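PDB 3NRA: aspartate aminotransferase from Rhodobacter sphaeroides, which probably catalyses the pyridoxal-phosphate-dependent transfer of an amino group from L-aspartate to 2-oxoglutarate, giving oxaloacetate and L-glutamate. Local coordinates for residues Arg181-Ser186 with Ala213-Asp218. Numbering follows the deposited sequence.
Sequences RVFLFS and ATVIAD
With chi1 at 78°, Phe-185 holds CG between its own backbone N and carbonyl carbon, which swings the ring across to the neighbouring strand, where Val-215 turns CG1 anti to its N (chi1 175°) to meet it. The two belong to a parallel beta-alpha-beta unit, strand 182-186, helix 198-211 and strand 214-218, in the seven-stranded mixed sheet of the large domain of a fold-type I aminotransferase. The unit illustrates how parallel neighbours are joined: backbone bonds fix the register, and side chains fill both faces. Five backbone hydrogen bonds link the strands, the first from Thr-214 N to Arg-181 O and the last from Asp-218 N to Phe-185 O. Phe-183 bonds through both its backbone N and its O, the N donating to Thr-214 O at 2.9 Å and the O accepting from Ile-216 N.

On the face toward helix 198-211, Val-215 CG1 lies at the edge of the Phe-185 ring, in its plane, 3.7 Å from CE1; the same CE1 sits 3.9 Å from Ala-217 CB. Tyr-196 meets this ring edge-to-face. Replacing Phe-185 by alanine would remove the ring, which is likely to open a gap beside Val-215 CG1 and Ala-217 CB and cost Tyr-196 this edge-to-face contact. On the other face, covered by helix 110-120, Leu-184 sends CD1 over to Ile-216 CG2 at 3.5 Å, while Ile-216 CD1 extends back toward Val-182 CG1.

At the C-terminal ends of the strands the packing gives way to the cofactor site. Asp-218 OD2 hydrogen-bonds the pyridine N1 of the lysine-bound pyridoxal phosphate at position 253, and Ser-186 OG hydrogen-bonds with Asp-135 OD1 and with the backbone N of Asn-190. The backbone that carries the Asp-218 carboxylate is pinned by its own N, which donates to Phe-185 O at 2.7 Å, nearly straight at 172°.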
ATOM      1  N   ARG B 181      21.983  -1.147  14.402  1.00 18.58           N
ATOM      2  CA  ARG B 181      22.344  -0.090  13.435  1.00 17.89           C
ATOM      3  C   ARG B 181      21.144   0.582  12.835  1.00 16.92           C
ATOM      4  O   ARG B 181      21.290   1.437  11.911  1.00 16.90           O
ATOM      5  CB  ARG B 181      23.250  -0.672  12.338  1.00 19.27           C
ATOM      6  CG  ARG B 181      24.617  -1.169  12.863  1.00 21.56           C
ATOM      7  CD  ARG B 181      25.519   0.025  13.296  1.00 22.93           C
ATOM      8  NE  ARG B 181      26.778  -0.401  13.890  1.00 24.03           N
ATOM      9  CZ  ARG B 181      27.012  -0.598  15.204  1.00 25.33           C
ATOM     10  NH1 ARG B 181      26.052  -0.453  16.136  1.00 20.38           N
ATOM     11  NH2 ARG B 181      28.237  -0.988  15.590  1.00 26.20           N
ATOM     12  N   VAL B 182      19.958   0.291  13.390  1.00 15.71           N
ATOM     13  CA  VAL B 182      18.768   1.076  13.139  1.00 14.12           C
ATOM     14  C   VAL B 182      18.057   1.461  14.454  1.00 15.14           C
ATOM     15  O   VAL B 182      17.970   0.643  15.388  1.00 16.22           O
ATOM     16  CB  VAL B 182      17.787   0.315  12.244  1.00 13.93           C
ATOM     17  CG1 VAL B 182      16.515   1.185  11.939  1.00 11.75           C
ATOM     18  CG2 VAL B 182      18.476  -0.134  10.959  1.00 12.77           C
ATOM     19  N   PHE B 183      17.522   2.697  14.500  1.00 14.93           N
ATOM     20  CA  PHE B 183      16.634   3.164  15.567  1.00 13.45           C
ATOM     21  C   PHE B 183      15.395   3.828  14.941  1.00 13.48           C
ATOM     22  O   PHE B 183      15.526   4.704  14.119  1.00 12.77           O
ATOM     23  CB  PHE B 183      17.389   4.176  16.433  1.00 14.41           C
ATOM     24  CG  PHE B 183      16.536   4.853  17.503  1.00 15.25           C
ATOM     25  CD1 PHE B 183      15.749   4.106  18.373  1.00 13.58           C
ATOM     26  CD2 PHE B 183      16.619   6.231  17.703  1.00 15.42           C
ATOM     27  CE1 PHE B 183      15.030   4.712  19.376  1.00 14.31           C
ATOM     28  CE2 PHE B 183      15.852   6.848  18.690  1.00 15.69           C
ATOM     29  CZ  PHE B 183      15.064   6.075  19.530  1.00 14.56           C
ATOM     30  N   LEU B 184      14.201   3.376  15.355  1.00 13.62           N
ATOM     31  CA  LEU B 184      12.915   3.846  14.846  1.00 13.37           C
ATOM     32  C   LEU B 184      12.148   4.387  16.030  1.00 13.10           C
ATOM     33  O   LEU B 184      12.073   3.706  17.073  1.00 14.23           O
ATOM     34  CB  LEU B 184      12.142   2.680  14.228  1.00 13.21           C
ATOM     35  CG  LEU B 184      10.648   2.873  13.991  1.00 14.69           C
ATOM     36  CD1 LEU B 184      10.357   4.034  12.982  1.00 11.48           C
ATOM     37  CD2 LEU B 184      10.008   1.555  13.556  1.00 11.49           C
ATOM     38  N   PHE B 185      11.620   5.612  15.902  1.00 12.33           N
ATOM     39  CA  PHE B 185      10.811   6.226  16.951  1.00 11.87           C
ATOM     40  C   PHE B 185       9.823   7.244  16.406  1.00 11.90           C
ATOM     41  O   PHE B 185      10.063   7.857  15.338  1.00 11.52           O
ATOM     42  CB  PHE B 185      11.714   6.858  18.045  1.00 12.34           C
ATOM     43  CG  PHE B 185      12.326   8.183  17.671  1.00 12.25           C
ATOM     44  CD1 PHE B 185      13.303   8.263  16.704  1.00 12.91           C
ATOM     45  CD2 PHE B 185      11.980   9.344  18.367  1.00 15.48           C
ATOM     46  CE1 PHE B 185      13.902   9.492  16.374  1.00 15.32           C
ATOM     47  CE2 PHE B 185      12.556  10.575  18.044  1.00 15.41           C
ATOM     48  CZ  PHE B 185      13.522  10.646  17.043  1.00 14.64           C
ATOM     49  N   SER B 186       8.696   7.407  17.120  1.00 11.38           N
ATOM     50  CA  SER B 186       7.751   8.467  16.827  1.00 12.28           C
ATOM     51  C   SER B 186       7.977   9.683  17.741  1.00 12.14           C
ATOM     52  O   SER B 186       8.276   9.540  18.926  1.00 13.68           O
ATOM     53  CB  SER B 186       6.282   7.969  16.935  1.00 12.52           C
ATOM     54  OG  SER B 186       5.951   7.660  18.263  1.00 13.01           O
ATOM     55  N   ALA B 213      24.504   4.486  12.888  1.00 20.90           N
ATOM     56  CA  ALA B 213      23.179   3.934  12.887  1.00 20.14           C
ATOM     57  C   ALA B 213      22.293   4.811  12.031  1.00 19.76           C
ATOM     58  O   ALA B 213      22.496   6.016  11.955  1.00 20.22           O
ATOM     59  CB  ALA B 213      22.615   3.846  14.337  1.00 20.25           C
ATOM     60  N   THR B 214      21.329   4.174  11.362  1.00 19.12           N
ATOM     61  CA  THR B 214      20.274   4.847  10.639  1.00 17.62           C
ATOM     62  C   THR B 214      19.115   5.109  11.608  1.00 16.79           C
ATOM     63  O   THR B 214      18.797   4.266  12.447  1.00 16.77           O
ATOM     64  CB  THR B 214      19.783   3.950   9.418  1.00 17.95           C
ATOM     65  OG1 THR B 214      20.802   3.894   8.419  1.00 18.57           O
ATOM     66  CG2 THR B 214      18.536   4.463   8.812  1.00 16.74           C
ATOM     67  N   VAL B 215      18.504   6.276  11.506  1.00 15.31           N
ATOM     68  CA  VAL B 215      17.365   6.618  12.321  1.00 14.61           C
ATOM     69  C   VAL B 215      16.186   6.904  11.401  1.00 14.17           C
ATOM     70  O   VAL B 215      16.326   7.643  10.420  1.00 15.18           O
ATOM     71  CB  VAL B 215      17.643   7.900  13.197  1.00 14.99           C
ATOM     72  CG1 VAL B 215      16.416   8.307  13.939  1.00 14.61           C
ATOM     73  CG2 VAL B 215      18.824   7.678  14.165  1.00 13.21           C
ATOM     74  N   ILE B 216      15.045   6.300  11.712  1.00 13.73           N
ATOM     75  CA  ILE B 216      13.752   6.601  11.081  1.00 12.73           C
ATOM     76  C   ILE B 216      12.953   7.395  12.094  1.00 12.92           C
ATOM     77  O   ILE B 216      12.598   6.869  13.136  1.00 14.37           O
ATOM     78  CB  ILE B 216      12.984   5.296  10.738  1.00 13.00           C
ATOM     79  CG1 ILE B 216      13.842   4.368   9.847  1.00 12.69           C
ATOM     80  CG2 ILE B 216      11.609   5.604  10.085  1.00 10.63           C
ATOM     81  CD1 ILE B 216      13.371   2.874   9.863  1.00 13.05           C
ATOM     82  N   ALA B 217      12.757   8.682  11.845  1.00 13.06           N
ATOM     83  CA  ALA B 217      12.013   9.548  12.762  1.00 13.08           C
ATOM     84  C   ALA B 217      10.582   9.734  12.243  1.00 12.83           C
ATOM     85  O   ALA B 217      10.370  10.309  11.175  1.00 11.58           O
ATOM     86  CB  ALA B 217      12.700  10.882  12.901  1.00 13.23           C
ATOM     87  N   ASP B 218       9.614   9.175  12.977  1.00 12.58           N
ATOM     88  CA  ASP B 218       8.206   9.211  12.580  1.00 12.00           C
ATOM     89  C   ASP B 218       7.541  10.455  13.233  1.00 12.39           C
ATOM     90  O   ASP B 218       7.129  10.435  14.407  1.00 10.94           O
ATOM     91  CB  ASP B 218       7.516   7.892  12.992  1.00 12.12           C
ATOM     92  CG  ASP B 218       6.079   7.782  12.484  1.00 10.40           C
ATOM     93  OD1 ASP B 218       5.506   8.803  12.086  1.00 11.09           O
ATOM     94  OD2 ASP B 218       5.522   6.659  12.513  1.00  9.83           O
TER